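Local atomic coordinates of DMATS type aromatic prenyltransferase (Streptomyces coelicolor, PDB entry 6ZRZ), a protein that probably transfers the dimethylallyl group of dimethylallyl diphosphate to the 5-position of the indole ring of tryptophan. Residues Y274-D279 and I324-L329; E65-F70 and R338-L343; L132-A137 and V148-N153. All coordinates share one frame; numbering follows the deposited sequence.

Interaction 1. Residues Y274-D279 and I324-L329; sequences YIPVRD and IAYLAL. With TRP (tryptophan), chain D; 6C7 (S-(3-methylbut-2-en-1-yl) trihydrogen thiodiphosphate), chain C.
R278 reaches A325 because its CG lies between the backbone N and the carbonyl carbon (chi1 60°), after which the chain runs straight to NE. R278 NH1 then donates to A325 O at 2.8 Å. The oxygen lies in the guanidinium plane, but the donor stands 57° out of the carbonyl plane, so no lone pair is directly addressed. R278 NH2 hydrogen-bonds O of the bound tryptophan at 3.0 Å and also meets D59 in a salt bridge. Y326 OH donates to that same tryptophan O at 2.6 Å, so two side chains grip one carboxylate oxygen. The Y326 ring is held between two groups: P276 CB approaches one face as a CH-pi contact, 4.0 Å from the centroid, and the indole covers the other. P276 centres an inverse gamma turn at the exit of strand 270-275, one stave of the closed antiparallel barrel of the ABBA fold. Just before it, I275 and L327 form a hydrogen-bonded antiparallel pair. On the pocket face, Y274 CD1 packs 3.7 Å from A328 CB, and Y274 OH donates to the thiodiphosphate O8 at 2.6 Å. V277, in the turn that follows, packs CG1 against I324 CG2 and L327 CG.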
loop_
_atom_site.group_PDB
_atom_site.type_symbol
_atom_site.label_atom_id
_atom_site.label_comp_id
_atom_site.label_asym_id
_atom_site.label_seq_id
_atom_site.Cartn_x
_atom_site.Cartn_y
_atom_site.Cartn_z
ATOM N N TYR A 274 -5.461 -2.832 -8.308
ATOM C CA TYR A 274 -4.131 -2.179 -8.278
ATOM C C TYR A 274 -3.325 -2.523 -9.526
ATOM O O TYR A 274 -3.083 -3.725 -9.822
ATOM C CB TYR A 274 -3.339 -2.626 -7.054
ATOM C CG TYR A 274 -4.064 -2.462 -5.736
ATOM C CD1 TYR A 274 -3.792 -1.396 -4.870
ATOM C CD2 TYR A 274 -4.976 -3.420 -5.319
ATOM C CE1 TYR A 274 -4.481 -1.264 -3.663
ATOM C CE2 TYR A 274 -5.632 -3.323 -4.108
ATOM C CZ TYR A 274 -5.395 -2.244 -3.283
ATOM O OH TYR A 274 -6.111 -2.159 -2.136
ATOM N N ILE A 275 -2.858 -1.512 -10.227
ATOM C CA ILE A 275 -1.979 -1.670 -11.398
ATOM C C ILE A 275 -0.607 -1.051 -11.104
ATOM O O ILE A 275 -0.511 0.123 -10.791
ATOM C CB ILE A 275 -2.650 -1.089 -12.646
ATOM C CG1 ILE A 275 -3.932 -1.866 -12.946
ATOM C CG2 ILE A 275 -1.670 -1.099 -13.810
ATOM C CD1 ILE A 275 -4.720 -1.363 -14.124
ATOM N N PRO A 276 0.484 -1.843 -11.187
ATOM C CA PRO A 276 1.848 -1.346 -10.945
ATOM C C PRO A 276 2.383 -0.539 -12.135
ATOM O O PRO A 276 3.225 -0.985 -12.872
ATOM C CB PRO A 276 2.649 -2.615 -10.715
ATOM C CG PRO A 276 1.914 -3.638 -11.559
ATOM C CD PRO A 276 0.451 -3.253 -11.537
ATOM N N VAL A 277 1.869 0.670 -12.262
ATOM C CA VAL A 277 2.082 1.572 -13.408
ATOM C C VAL A 277 3.582 1.753 -13.671
ATOM O O VAL A 277 3.921 2.003 -14.812
ATOM C CB VAL A 277 1.355 2.913 -13.188
ATOM C CG1 VAL A 277 1.946 3.733 -12.038
ATOM C CG2 VAL A 277 1.337 3.735 -14.450
ATOM N N ARG A 278 4.442 1.652 -12.645
ATOM C CA ARG A 278 5.895 1.857 -12.795
ATOM C C ARG A 278 6.497 0.888 -13.808
ATOM O O ARG A 278 7.542 1.223 -14.372
ATOM C CB ARG A 278 6.645 1.687 -11.472
ATOM C CG ARG A 278 6.508 0.323 -10.810
ATOM C CD ARG A 278 7.050 0.475 -9.409
ATOM N NE ARG A 278 7.167 -0.753 -8.607
ATOM C CZ ARG A 278 6.188 -1.365 -7.942
ATOM N NH1 ARG A 278 4.943 -0.969 -8.066
ATOM N NH2 ARG A 278 6.458 -2.441 -7.205
ATOM N N ASP A 279 5.882 -0.266 -14.027
ATOM C CA ASP A 279 6.379 -1.289 -14.969
ATOM C C ASP A 279 5.904 -1.029 -16.391
ATOM O O ASP A 279 6.315 -1.817 -17.268
ATOM C CB ASP A 279 5.953 -2.688 -14.522
ATOM C CG ASP A 279 6.792 -3.269 -13.408
ATOM O OD1 ASP A 279 7.587 -2.516 -12.769
ATOM O OD2 ASP A 279 6.630 -4.491 -13.150
ATOM N N ILE A 324 5.773 6.967 -8.819
ATOM C CA ILE A 324 4.390 6.452 -8.769
ATOM C C ILE A 324 4.481 4.930 -8.947
ATOM O O ILE A 324 4.645 4.467 -10.081
ATOM C CB ILE A 324 3.448 7.115 -9.784
ATOM C CG1 ILE A 324 3.428 8.638 -9.634
ATOM C CG2 ILE A 324 2.070 6.529 -9.650
ATOM C CD1 ILE A 324 2.581 9.355 -10.685
ATOM N N ALA A 325 4.326 4.188 -7.858
ATOM C CA ALA A 325 4.518 2.728 -7.851
ATOM C C ALA A 325 3.271 2.023 -8.389
ATOM O O ALA A 325 3.405 1.115 -9.245
ATOM C CB ALA A 325 4.860 2.264 -6.484
ATOM N N TYR A 326 2.108 2.370 -7.864
ATOM C CA TYR A 326 0.811 1.787 -8.255
ATOM C C TYR A 326 -0.219 2.892 -8.417
ATOM O O TYR A 326 -0.155 3.930 -7.762
ATOM C CB TYR A 326 0.215 0.848 -7.200
ATOM C CG TYR A 326 0.826 -0.508 -7.083
ATOM C CD1 TYR A 326 0.303 -1.588 -7.765
ATOM C CD2 TYR A 326 1.948 -0.710 -6.316
ATOM C CE1 TYR A 326 0.841 -2.865 -7.636
ATOM C CE2 TYR A 326 2.537 -1.961 -6.210
ATOM C CZ TYR A 326 1.982 -3.054 -6.873
ATOM O OH TYR A 326 2.562 -4.304 -6.779
ATOM N N LEU A 327 -1.192 2.624 -9.253
ATOM C CA LEU A 327 -2.468 3.328 -9.233
ATOM C C LEU A 327 -3.548 2.330 -8.895
ATOM O O LEU A 327 -3.442 1.168 -9.307
ATOM C CB LEU A 327 -2.739 3.967 -10.592
ATOM C CG LEU A 327 -1.769 5.045 -11.029
ATOM C CD1 LEU A 327 -2.086 5.457 -12.456
ATOM C CD2 LEU A 327 -1.794 6.239 -10.076
ATOM N N ALA A 328 -4.578 2.766 -8.209
ATOM C CA ALA A 328 -5.692 1.882 -7.819
ATOM C C ALA A 328 -7.019 2.588 -8.061
ATOM O O ALA A 328 -7.115 3.836 -7.808
ATOM C CB ALA A 328 -5.538 1.484 -6.384
ATOM N N LEU A 329 -8.014 1.810 -8.476
ATOM C CA LEU A 329 -9.425 2.222 -8.508
ATOM C C LEU A 329 -10.157 1.394 -7.465
ATOM O O LEU A 329 -10.137 0.142 -7.582
ATOM C CB LEU A 329 -9.982 2.000 -9.905
ATOM C CG LEU A 329 -11.441 2.396 -10.068
ATOM C CD1 LEU A 329 -11.599 3.885 -9.889
ATOM C CD2 LEU A 329 -11.982 1.960 -11.411
HETATM N N TRP D . 6.108 -3.169 -3.182
HETATM C CA TRP D . 5.324 -4.415 -2.995
HETATM C C TRP D . 4.692 -4.861 -4.322
HETATM O O TRP D . 4.748 -4.174 -5.368
HETATM C CB TRP D . 4.264 -4.249 -1.900
HETATM C CG TRP D . 3.328 -3.089 -2.080
HETATM C CD1 TRP D . 3.503 -1.803 -1.636
HETATM C CD2 TRP D . 2.054 -3.108 -2.752
HETATM N NE1 TRP D . 2.429 -1.030 -1.995
HETATM C CE2 TRP D . 1.518 -1.803 -2.666
HETATM C CE3 TRP D . 1.308 -4.102 -3.392
HETATM C CZ2 TRP D . 0.280 -1.468 -3.216
HETATM C CZ3 TRP D . 0.085 -3.774 -3.929
HETATM C CH2 TRP D . -0.415 -2.471 -3.858
HETATM O OXT TRP D . 4.100 -5.965 -4.356
HETATM O O4 6C7 C . -8.875 0.353 1.044
HETATM P P1 6C7 C . -7.498 1.058 1.567
HETATM O O6 6C7 C . -7.211 2.339 0.889
HETATM O O5 6C7 C . -7.695 1.248 3.177
HETATM O O2 6C7 C . -6.299 -0.038 1.461
HETATM P P3 6C7 C . -5.023 0.151 0.477
HETATM O O8 6C7 C . -5.695 0.107 -0.986
HETATM O O7 6C7 C . -4.252 1.401 0.664
HETATM S S9 6C7 C . -4.043 -1.362 0.627
HETATM C C10 6C7 C . -2.745 -1.067 -0.587
HETATM C C11 6C7 C . -1.431 -1.335 0.195
HETATM C C12 6C7 C . -0.726 -2.712 0.171
HETATM C C13 6C7 C . 0.545 -2.905 0.970
HETATM C C14 6C7 C . -1.272 -3.912 -0.603
#

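Interaction 2. Residues E65-F70 and R338-L343; sequences EFSLSF and RVTAYL. With 6C7 (S-(3-methylbut-2-en-1-yl) trihydrogen thiodiphosphate), chain C; TRP (tryptophan), chain D.
R338 and S69 meet beside the terminal phosphate of the thiodiphosphate. A bend in the arginine chain (chi3 66°) turns the guanidinium so that R338 NH2 donates both to S69 OG, at 2.8 Å, and to the ligand O6, at 3.0 Å. NH1 serves the same phosphate through O4. Further along the pocket face, the Y342 OH lies 2.7 Å from ligand O8, and the indole of the bound tryptophan sits over one face of the Y342 ring, offset toward its rim. E65 OE1 approaches that ring at its edge, 3.6 Å from Y342 CD1. The same E65 OE1 accepts the hydrogen bond of tryptophan NE1 at 2.8 Å; CG anti to the backbone N (chi1 -172°) and an extended chain carry the carboxylate there.

The second shell fixes these groups. S69 OG shares a hydrogen bond with T340 OG1 at 2.9 Å, while S67 packs CB against Y342 CD1 and bonds through OG to R79, which is itself hydrogen-bonded to the thiodiphosphate. The backbone pairs F66 with L343, L68 with A341 and F70 with V339 are each doubly hydrogen-bonded. Their side chains point to the other face, where helix 303-312 covers L68, A341 and L343. The strand axes approach to 4.5 Å at 162°, an antiparallel seam joining the first and last strands in chain order and so closing the ABBA barrel around the bound tryptophan and the thiodiphosphate analogue.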
loop_
_atom_site.group_PDB
_atom_site.type_symbol
_atom_site.label_atom_id
_atom_site.label_comp_id
_atom_site.label_asym_id
_atom_site.label_seq_id
_atom_site.Cartn_x
_atom_site.Cartn_y
_atom_site.Cartn_z
ATOM N N GLU A 65 6.347 3.560 2.413
ATOM C CA GLU A 65 5.677 4.029 1.180
ATOM C C GLU A 65 4.533 4.945 1.555
ATOM O O GLU A 65 3.922 4.746 2.621
ATOM C CB GLU A 65 5.192 2.837 0.366
ATOM C CG GLU A 65 4.665 3.224 -0.985
ATOM C CD GLU A 65 4.089 2.038 -1.751
ATOM O OE1 GLU A 65 2.948 1.621 -1.435
ATOM O OE2 GLU A 65 4.771 1.569 -2.649
ATOM N N PHE A 66 4.242 5.933 0.722
ATOM C CA PHE A 66 3.130 6.870 0.972
ATOM C C PHE A 66 2.020 6.617 -0.017
ATOM O O PHE A 66 2.227 5.988 -1.059
ATOM C CB PHE A 66 3.602 8.319 0.864
ATOM C CG PHE A 66 4.688 8.682 1.848
ATOM C CD1 PHE A 66 4.388 8.921 3.176
ATOM C CD2 PHE A 66 5.999 8.794 1.433
ATOM C CE1 PHE A 66 5.384 9.232 4.079
ATOM C CE2 PHE A 66 7.003 9.115 2.340
ATOM C CZ PHE A 66 6.691 9.333 3.659
ATOM N N SER A 67 0.868 7.119 0.280
ATOM C CA SER A 67 -0.249 7.070 -0.675
ATOM C C SER A 67 -1.185 8.247 -0.441
ATOM O O SER A 67 -1.267 8.754 0.723
ATOM C CB SER A 67 -0.960 5.754 -0.672
ATOM O OG SER A 67 -1.686 5.517 0.521
ATOM N N LEU A 68 -1.784 8.708 -1.533
ATOM C CA LEU A 68 -2.870 9.709 -1.508
ATOM C C LEU A 68 -4.063 9.096 -2.155
ATOM O O LEU A 68 -3.947 8.646 -3.327
ATOM C CB LEU A 68 -2.482 10.959 -2.251
ATOM C CG LEU A 68 -1.422 11.825 -1.613
ATOM C CD1 LEU A 68 -1.072 12.960 -2.563
ATOM C CD2 LEU A 68 -1.901 12.369 -0.286
ATOM N N SER A 69 -5.150 9.067 -1.419
ATOM C CA SER A 69 -6.435 8.550 -1.867
ATOM C C SER A 69 -7.376 9.730 -2.148
ATOM O O SER A 69 -7.574 10.605 -1.239
ATOM C CB SER A 69 -6.977 7.633 -0.848
ATOM O OG SER A 69 -7.960 6.809 -1.414
ATOM N N PHE A 70 -7.934 9.766 -3.339
ATOM C CA PHE A 70 -8.821 10.848 -3.823
ATOM C C PHE A 70 -10.253 10.320 -3.953
ATOM O O PHE A 70 -10.489 9.380 -4.700
ATOM C CB PHE A 70 -8.321 11.381 -5.159
ATOM C CG PHE A 70 -6.927 11.950 -5.129
ATOM C CD1 PHE A 70 -6.715 13.319 -5.002
ATOM C CD2 PHE A 70 -5.827 11.130 -5.255
ATOM C CE1 PHE A 70 -5.424 13.830 -4.983
ATOM C CE2 PHE A 70 -4.544 11.648 -5.265
ATOM C CZ PHE A 70 -4.340 12.988 -5.122
ATOM N N ARG A 338 -13.086 5.593 -5.801
ATOM C CA ARG A 338 -11.950 6.265 -5.139
ATOM C C ARG A 338 -10.703 5.934 -5.965
ATOM O O ARG A 338 -10.615 4.780 -6.472
ATOM C CB ARG A 338 -11.940 5.798 -3.676
ATOM C CG ARG A 338 -10.754 6.249 -2.839
ATOM C CD ARG A 338 -11.027 6.062 -1.338
ATOM N NE ARG A 338 -11.147 4.646 -0.951
ATOM C CZ ARG A 338 -10.139 3.839 -0.633
ATOM N NH1 ARG A 338 -10.382 2.576 -0.303
ATOM N NH2 ARG A 338 -8.900 4.298 -0.618
ATOM N N VAL A 339 -9.824 6.910 -6.192
ATOM C CA VAL A 339 -8.556 6.690 -6.957
ATOM C C VAL A 339 -7.379 6.902 -6.001
ATOM O O VAL A 339 -7.331 7.921 -5.356
ATOM C CB VAL A 339 -8.457 7.614 -8.170
ATOM C CG1 VAL A 339 -7.158 7.425 -8.918
ATOM C CG2 VAL A 339 -9.650 7.454 -9.099
ATOM N N THR A 340 -6.456 5.952 -5.934
ATOM C CA THR A 340 -5.276 6.042 -5.029
ATOM C C THR A 340 -3.994 5.966 -5.850
ATOM O O THR A 340 -3.920 5.112 -6.726
ATOM C CB THR A 340 -5.326 4.965 -3.944
ATOM O OG1 THR A 340 -6.594 5.034 -3.310
ATOM C CG2 THR A 340 -4.265 5.173 -2.886
ATOM N N ALA A 341 -3.039 6.835 -5.543
ATOM C CA ALA A 341 -1.664 6.807 -6.051
ATOM C C ALA A 341 -0.736 6.432 -4.902
ATOM O O ALA A 341 -0.811 7.037 -3.811
ATOM C CB ALA A 341 -1.308 8.129 -6.668
ATOM N N TYR A 342 0.029 5.383 -5.121
ATOM C CA TYR A 342 1.059 4.872 -4.206
ATOM C C TYR A 342 2.369 5.496 -4.622
ATOM O O TYR A 342 2.759 5.357 -5.792
ATOM C CB TYR A 342 1.033 3.349 -4.228
ATOM C CG TYR A 342 -0.269 2.845 -3.709
ATOM C CD1 TYR A 342 -0.439 2.516 -2.369
ATOM C CD2 TYR A 342 -1.396 2.831 -4.544
ATOM C CE1 TYR A 342 -1.693 2.156 -1.873
ATOM C CE2 TYR A 342 -2.625 2.412 -4.071
ATOM C CZ TYR A 342 -2.781 2.107 -2.729
ATOM O OH TYR A 342 -4.018 1.734 -2.278
ATOM N N LEU A 343 3.031 6.145 -3.688
ATOM C CA LEU A 343 4.160 7.071 -3.950
ATOM C C LEU A 343 5.376 6.590 -3.187
ATOM O O LEU A 343 5.298 6.480 -1.899
ATOM C CB LEU A 343 3.786 8.480 -3.522
ATOM C CG LEU A 343 2.511 9.062 -4.147
ATOM C CD1 LEU A 343 2.210 10.436 -3.582
ATOM C CD2 LEU A 343 2.608 9.106 -5.654
HETATM O O4 6C7 C . -8.875 0.353 1.044
HETATM P P1 6C7 C . -7.498 1.058 1.567
HETATM O O6 6C7 C . -7.211 2.339 0.889
HETATM O O5 6C7 C . -7.695 1.248 3.177
HETATM O O2 6C7 C . -6.299 -0.038 1.461
HETATM P P3 6C7 C . -5.023 0.151 0.477
HETATM O O8 6C7 C . -5.695 0.107 -0.986
HETATM O O7 6C7 C . -4.252 1.401 0.664
HETATM S S9 6C7 C . -4.043 -1.362 0.627
HETATM C C10 6C7 C . -2.745 -1.067 -0.587
HETATM C C11 6C7 C . -1.431 -1.335 0.195
HETATM C C12 6C7 C . -0.726 -2.712 0.171
HETATM C C13 6C7 C . 0.545 -2.905 0.970
HETATM C C14 6C7 C . -1.272 -3.912 -0.603
HETATM N N TRP D . 6.108 -3.169 -3.182
HETATM C CA TRP D . 5.324 -4.415 -2.995
HETATM C C TRP D . 4.692 -4.861 -4.322
HETATM O O TRP D . 4.748 -4.174 -5.368
HETATM C CB TRP D . 4.264 -4.249 -1.900
HETATM C CG TRP D . 3.328 -3.089 -2.080
HETATM C CD1 TRP D . 3.503 -1.803 -1.636
HETATM C CD2 TRP D . 2.054 -3.108 -2.752
HETATM N NE1 TRP D . 2.429 -1.030 -1.995
HETATM C CE2 TRP D . 1.518 -1.803 -2.666
HETATM C CE3 TRP D . 1.308 -4.102 -3.392
HETATM C CZ2 TRP D . 0.280 -1.468 -3.216
HETATM C CZ3 TRP D . 0.085 -3.774 -3.929
HETATM C CH2 TRP D . -0.415 -2.471 -3.858
HETATM O OXT TRP D . 4.100 -5.965 -4.356
#

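Interaction 3. Residues L132-A137 and V148-N153; sequences LALWCA and VKVYLN. With 6C7 (S-(3-methylbut-2-en-1-yl) trihydrogen thiodiphosphate), chain C.
A137 and Y151 form the tight end of this hairpin: A137 CB lies 3.5 Å from Y151 CE2, near the plane of the phenol ring. With CG anti to its carbonyl carbon (chi1 -59°), Y151 lays its ring along the neighbouring strand, where W135 O and A137 N also meet its edge. Doubly bonded backbone pairs, W135 with Y151 and A137 with K149, hold this end; Y151 N to W135 O is short, 2.8 Å, and almost straight at 177°. On the reverse face L134 CG packs 3.7 Å from V150 CG1, and both side chains rest on V102 of helix 91-109.

At the other end strand pairing gives way to a water, which donates to A133 O at 2.7 Å and accepts from N153 N at 2.9 Å. N153 ND2 donates to L132 O with a bent geometry (135°), and also bonds to G130 O.

Toward the barrel interior, a methyl carbon of the prenyl tail, C13, lies over the Y151 ring, offset to its rim, and at the W135 edge, 4.0 Å from W135 CZ3. Y151 OH is 3.4 Å from ligand S9. Such an aromatic lining suits a hydrophobic tail and would probably help shield an allylic cation.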
loop_
_atom_site.group_PDB
_atom_site.type_symbol
_atom_site.label_atom_id
_atom_site.label_comp_id
_atom_site.label_asym_id
_atom_site.label_seq_id
_atom_site.Cartn_x
_atom_site.Cartn_y
_atom_site.Cartn_z
ATOM N N LEU A 132 7.085 -10.988 3.767
ATOM C CA LEU A 132 6.851 -10.068 4.898
ATOM C C LEU A 132 6.270 -10.860 6.065
ATOM O O LEU A 132 5.794 -11.989 5.858
ATOM C CB LEU A 132 5.888 -8.933 4.504
ATOM C CG LEU A 132 4.415 -9.323 4.400
ATOM C CD1 LEU A 132 3.487 -8.109 4.533
ATOM C CD2 LEU A 132 4.149 -10.081 3.084
ATOM N N ALA A 133 6.308 -10.246 7.244
ATOM C CA ALA A 133 5.682 -10.747 8.476
ATOM C C ALA A 133 4.553 -9.812 8.863
ATOM O O ALA A 133 3.433 -10.325 9.134
ATOM C CB ALA A 133 6.715 -10.885 9.575
ATOM N N LEU A 134 4.805 -8.507 8.906
ATOM C CA LEU A 134 3.790 -7.523 9.382
ATOM C C LEU A 134 4.143 -6.130 8.890
ATOM O O LEU A 134 5.221 -5.637 9.207
ATOM C CB LEU A 134 3.688 -7.582 10.914
ATOM C CG LEU A 134 2.481 -6.856 11.512
ATOM C CD1 LEU A 134 2.074 -7.443 12.848
ATOM C CD2 LEU A 134 2.740 -5.371 11.646
ATOM N N TRP A 135 3.231 -5.523 8.144
ATOM C CA TRP A 135 3.277 -4.111 7.777
ATOM C C TRP A 135 2.116 -3.419 8.470
ATOM O O TRP A 135 1.076 -4.073 8.735
ATOM C CB TRP A 135 3.236 -3.904 6.279
ATOM C CG TRP A 135 4.385 -4.516 5.530
ATOM C CD1 TRP A 135 5.589 -4.917 6.018
ATOM C CD2 TRP A 135 4.425 -4.732 4.120
ATOM N NE1 TRP A 135 6.381 -5.381 4.995
ATOM C CE2 TRP A 135 5.689 -5.275 3.817
ATOM C CE3 TRP A 135 3.512 -4.496 3.082
ATOM C CZ2 TRP A 135 6.042 -5.638 2.525
ATOM C CZ3 TRP A 135 3.869 -4.873 1.797
ATOM C CH2 TRP A 135 5.125 -5.411 1.534
ATOM N N CYS A 136 2.253 -2.137 8.670
ATOM C CA CYS A 136 1.198 -1.276 9.253
ATOM C C CYS A 136 0.992 -0.066 8.342
ATOM O O CYS A 136 2.014 0.538 7.928
ATOM C CB CYS A 136 1.597 -0.917 10.677
ATOM S SG CYS A 136 0.469 0.236 11.472
ATOM N N ALA A 137 -0.249 0.244 8.002
ATOM C CA ALA A 137 -0.569 1.483 7.289
ATOM C C ALA A 137 -1.346 2.395 8.230
ATOM O O ALA A 137 -2.243 1.902 8.941
ATOM C CB ALA A 137 -1.317 1.206 6.011
ATOM N N VAL A 148 -5.752 2.713 11.587
ATOM C CA VAL A 148 -4.621 1.762 11.591
ATOM C C VAL A 148 -5.069 0.507 10.859
ATOM O O VAL A 148 -6.185 0.014 11.130
ATOM C CB VAL A 148 -4.138 1.463 13.007
ATOM C CG1 VAL A 148 -3.072 0.370 12.998
ATOM C CG2 VAL A 148 -3.623 2.720 13.711
ATOM N N LYS A 149 -4.213 0.039 9.960
ATOM C CA LYS A 149 -4.393 -1.165 9.137
ATOM C C LYS A 149 -3.172 -2.047 9.385
ATOM O O LYS A 149 -2.073 -1.491 9.491
ATOM C CB LYS A 149 -4.499 -0.758 7.664
ATOM C CG LYS A 149 -5.867 -0.296 7.216
ATOM C CD LYS A 149 -6.068 -0.444 5.722
ATOM C CE LYS A 149 -6.181 -1.890 5.325
ATOM N NZ LYS A 149 -7.077 -2.606 6.264
ATOM N N VAL A 150 -3.360 -3.347 9.520
ATOM C CA VAL A 150 -2.232 -4.301 9.622
ATOM C C VAL A 150 -2.301 -5.273 8.450
ATOM O O VAL A 150 -3.392 -5.761 8.147
ATOM C CB VAL A 150 -2.236 -4.980 10.998
ATOM C CG1 VAL A 150 -1.146 -6.027 11.116
ATOM C CG2 VAL A 150 -2.077 -3.926 12.102
ATOM N N TYR A 151 -1.166 -5.491 7.784
ATOM C CA TYR A 151 -1.011 -6.399 6.636
ATOM C C TYR A 151 -0.198 -7.605 7.063
ATOM O O TYR A 151 0.887 -7.427 7.626
ATOM C CB TYR A 151 -0.312 -5.726 5.466
ATOM C CG TYR A 151 -1.024 -4.510 4.967
ATOM C CD1 TYR A 151 -1.811 -4.527 3.821
ATOM C CD2 TYR A 151 -0.919 -3.333 5.677
ATOM C CE1 TYR A 151 -2.478 -3.379 3.408
ATOM C CE2 TYR A 151 -1.561 -2.184 5.273
ATOM C CZ TYR A 151 -2.324 -2.194 4.127
ATOM O OH TYR A 151 -2.907 -1.002 3.790
ATOM N N LEU A 152 -0.715 -8.788 6.773
ATOM C CA LEU A 152 -0.076 -10.068 7.131
ATOM C C LEU A 152 0.071 -10.922 5.877
ATOM O O LEU A 152 -0.545 -10.600 4.826
ATOM C CB LEU A 152 -0.932 -10.754 8.196
ATOM C CG LEU A 152 -1.255 -9.914 9.438
ATOM C CD1 LEU A 152 -2.372 -10.529 10.232
ATOM C CD2 LEU A 152 -0.023 -9.752 10.306
ATOM N N ASN A 153 0.850 -11.989 5.996
ATOM C CA ASN A 153 1.374 -12.809 4.867
ATOM C C ASN A 153 0.708 -14.180 4.842
ATOM O O ASN A 153 1.107 -15.084 5.616
ATOM C CB ASN A 153 2.869 -13.009 5.001
ATOM C CG ASN A 153 3.479 -13.838 3.891
ATOM O OD1 ASN A 153 2.826 -14.133 2.886
ATOM N ND2 ASN A 153 4.739 -14.196 4.059
HETATM O O4 6C7 C . -8.875 0.353 1.044
HETATM P P1 6C7 C . -7.498 1.058 1.567
HETATM O O6 6C7 C . -7.211 2.339 0.889
HETATM O O5 6C7 C . -7.695 1.248 3.177
HETATM O O2 6C7 C . -6.299 -0.038 1.461
HETATM P P3 6C7 C . -5.023 0.151 0.477
HETATM O O8 6C7 C . -5.695 0.107 -0.986
HETATM O O7 6C7 C . -4.252 1.401 0.664
HETATM S S9 6C7 C . -4.043 -1.362 0.627
HETATM C C10 6C7 C . -2.745 -1.067 -0.587
HETATM C C11 6C7 C . -1.431 -1.335 0.195
HETATM C C12 6C7 C . -0.726 -2.712 0.171
HETATM C C13 6C7 C . 0.545 -2.905 0.970
HETATM C C14 6C7 C . -1.272 -3.912 -0.603
HETATM O O HOH W 1 2.261 -12.686 8.392
#

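Overall arrangement
All three contacts are buried and belong to one closed antiparallel barrel whose lumen holds both ligands. Interactions 1 and 2 touch directly: strands 324-332 and 338-344 are sheet neighbours, A325 N lies 2.8 Å from Y342 O, and the contact centres are about 10 Å apart. Interaction 3 stands across the lumen, its centre about 19 and 17 Å from theirs, linked to them by the shared sheet and the thiodiphosphate. Their chemistry differs accordingly. Interaction 1 mainly holds the amino-acid carboxylate, with Y274 reaching the diphosphate; interaction 2 joins phosphate recognition to the indole N-H; interaction 3 is chiefly apolar and aromatic. Interaction 3 is a local hairpin, interaction 2 the barrel-closing seam.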